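Local coordinates for G/U mismatch-specific DNA glycosylase (Deinococcus radiodurans, PDB 2C2Q), which belongs to the uracil-DNA glycosylase superfamily and, by its name, is a DNA glycosylase specific for mismatches, at residues R43-A47 against P69-A73. The protein carries 1 engineered substitution. Residues are numbered along the deposited sequence; the frame is centred on the assembly and turned at random.
Sequences RAYYA and PQEYA
The rings of Tyr45 and Tyr72 meet at an angle, their planes inclined at 47°, with Tyr45 CD2 3.4 Å from Tyr72 CD1. Tyr72 CG lies between its backbone N and carbonyl carbon (chi1 72°), which places the ring beside Ala44 and Tyr45. The CD2-CE2 side of this ring lies against the backbone of Arg43 and Ala44, with Tyr72 CE2 3.4 Å from Arg43 O. Ala44 CB touches both Tyr72 and Pro69, lying 3.5 Å from Pro69 O. Pro69 CB packs on Ala47 CB at 3.8 Å. No direct hydrogen bond joins the two segments, and Tyr45 N is buried without a partner. The Arg43 side is looser. There a water oxygen lies 2.8 Å from Arg43 O, to which it donates, and is also hydrogen-bonded to Tyr72 OH, while the Arg43 and Gln70 side chains lead off, exposed. Arg43, just after helix 37-42, closes it in a Schellman motif, and 69-73 is part of a 3-10 segment. Tyr45 OH is hydrogen-bonded to Pro19 O, and the nearest atom of an acetate ion, probably from the crystallisation liquor, is about 3 Å from the Tyr45 side chain. Trp54 of helix 53-59 touches Pro69 and Tyr72, and Leu82 of edge strand 80-84 touches both tyrosines.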
loop_
_atom_site.group_PDB
_atom_site.type_symbol
_atom_site.label_atom_id
_atom_site.label_comp_id
_atom_site.label_asym_id
_atom_site.label_seq_id
_atom_site.Cartn_x
_atom_site.Cartn_y
_atom_site.Cartn_z
ATOM N N ARG A 43 -14.039 -2.801 8.377
ATOM C CA ARG A 43 -13.278 -3.962 7.926
ATOM C C ARG A 43 -12.948 -3.764 6.426
ATOM O O ARG A 43 -13.217 -4.617 5.588
ATOM C CB ARG A 43 -14.062 -5.299 8.154
ATOM C CG ARG A 43 -14.051 -5.667 9.659
ATOM C CD ARG A 43 -14.730 -7.003 9.901
ATOM N NE ARG A 43 -15.149 -7.183 11.293
ATOM C CZ ARG A 43 -15.948 -8.175 11.732
ATOM N NH1 ARG A 43 -16.423 -9.098 10.907
ATOM N NH2 ARG A 43 -16.276 -8.243 13.023
ATOM N N ALA A 44 -12.362 -2.618 6.086
ATOM C CA ALA A 44 -12.009 -2.327 4.680
ATOM C C ALA A 44 -10.710 -1.477 4.673
ATOM O O ALA A 44 -10.022 -1.367 5.721
ATOM C CB ALA A 44 -13.205 -1.602 3.977
ATOM N N TYR A 45 -10.366 -0.890 3.514
ATOM C CA TYR A 45 -9.170 -0.042 3.406
ATOM C C TYR A 45 -9.612 1.321 2.955
ATOM O O TYR A 45 -10.530 1.378 2.133
ATOM C CB TYR A 45 -8.183 -0.619 2.390
ATOM C CG TYR A 45 -7.369 -1.810 2.906
ATOM C CD1 TYR A 45 -6.025 -1.662 3.310
ATOM C CD2 TYR A 45 -7.971 -3.078 2.996
ATOM C CE1 TYR A 45 -5.274 -2.815 3.773
ATOM C CE2 TYR A 45 -7.252 -4.184 3.459
ATOM C CZ TYR A 45 -5.907 -4.035 3.839
ATOM O OH TYR A 45 -5.176 -5.144 4.264
ATOM N N TYR A 46 -8.887 2.341 3.425
ATOM C CA TYR A 46 -9.058 3.767 3.032
ATOM C C TYR A 46 -10.543 4.096 2.952
ATOM O O TYR A 46 -11.037 4.614 1.902
ATOM C CB TYR A 46 -8.342 3.999 1.685
ATOM C CG TYR A 46 -6.898 3.596 1.738
ATOM C CD1 TYR A 46 -5.918 4.416 2.366
ATOM C CD2 TYR A 46 -6.492 2.387 1.185
ATOM C CE1 TYR A 46 -4.594 4.008 2.439
ATOM C CE2 TYR A 46 -5.163 1.958 1.234
ATOM C CZ TYR A 46 -4.196 2.759 1.876
ATOM O OH TYR A 46 -2.885 2.387 1.967
ATOM N N ALA A 47 -11.259 3.763 4.049
ATOM C CA ALA A 47 -12.704 3.874 4.096
ATOM C C ALA A 47 -13.230 5.264 4.514
ATOM O O ALA A 47 -14.440 5.510 4.414
ATOM C CB ALA A 47 -13.333 2.751 5.000
ATOM N N PRO A 69 -14.930 1.252 -0.687
ATOM C CA PRO A 69 -14.005 0.588 0.249
ATOM C C PRO A 69 -14.273 -0.923 0.439
ATOM O O PRO A 69 -13.297 -1.717 0.520
ATOM C CB PRO A 69 -14.140 1.425 1.532
ATOM C CG PRO A 69 -14.387 2.887 0.956
ATOM C CD PRO A 69 -15.401 2.557 -0.140
ATOM N N GLN A 70 -15.544 -1.320 0.429
ATOM C CA GLN A 70 -15.878 -2.737 0.702
ATOM C C GLN A 70 -15.493 -3.686 -0.444
ATOM O O GLN A 70 -15.524 -4.908 -0.288
ATOM C CB GLN A 70 -17.353 -2.880 1.108
ATOM C CG GLN A 70 -17.632 -2.421 2.643
ATOM C CD GLN A 70 -19.138 -2.382 3.016
ATOM O OE1 GLN A 70 -19.696 -3.392 3.544
ATOM N NE2 GLN A 70 -19.807 -1.238 2.756
ATOM N N GLU A 71 -15.154 -3.101 -1.597
ATOM C CA GLU A 71 -14.696 -3.860 -2.760
ATOM C C GLU A 71 -13.190 -4.115 -2.768
ATOM O O GLU A 71 -12.661 -4.667 -3.730
ATOM C CB GLU A 71 -15.180 -3.140 -4.027
ATOM C CG GLU A 71 -16.678 -3.395 -4.312
ATOM C CD GLU A 71 -17.225 -2.538 -5.455
ATOM O OE1 GLU A 71 -16.636 -1.490 -5.736
ATOM O OE2 GLU A 71 -18.255 -2.941 -6.074
ATOM N N TYR A 72 -12.509 -3.751 -1.669
ATOM C CA TYR A 72 -11.059 -3.758 -1.679
ATOM C C TYR A 72 -10.425 -5.104 -2.083
ATOM O O TYR A 72 -9.348 -5.163 -2.718
ATOM C CB TYR A 72 -10.539 -3.309 -0.327
ATOM C CG TYR A 72 -10.757 -4.353 0.754
ATOM C CD1 TYR A 72 -9.708 -5.223 1.081
ATOM C CD2 TYR A 72 -11.998 -4.452 1.435
ATOM C CE1 TYR A 72 -9.857 -6.244 2.073
ATOM C CE2 TYR A 72 -12.189 -5.458 2.446
ATOM C CZ TYR A 72 -11.106 -6.323 2.751
ATOM O OH TYR A 72 -11.243 -7.312 3.727
ATOM N N ALA A 73 -11.067 -6.205 -1.672
ATOM C CA ALA A 73 -10.534 -7.526 -1.951
ATOM C C ALA A 73 -10.570 -7.967 -3.409
ATOM O O ALA A 73 -9.970 -8.987 -3.752
ATOM C CB ALA A 73 -11.159 -8.646 -1.015
HETATM O O HOH W 1 -13.235 -7.353 5.260
#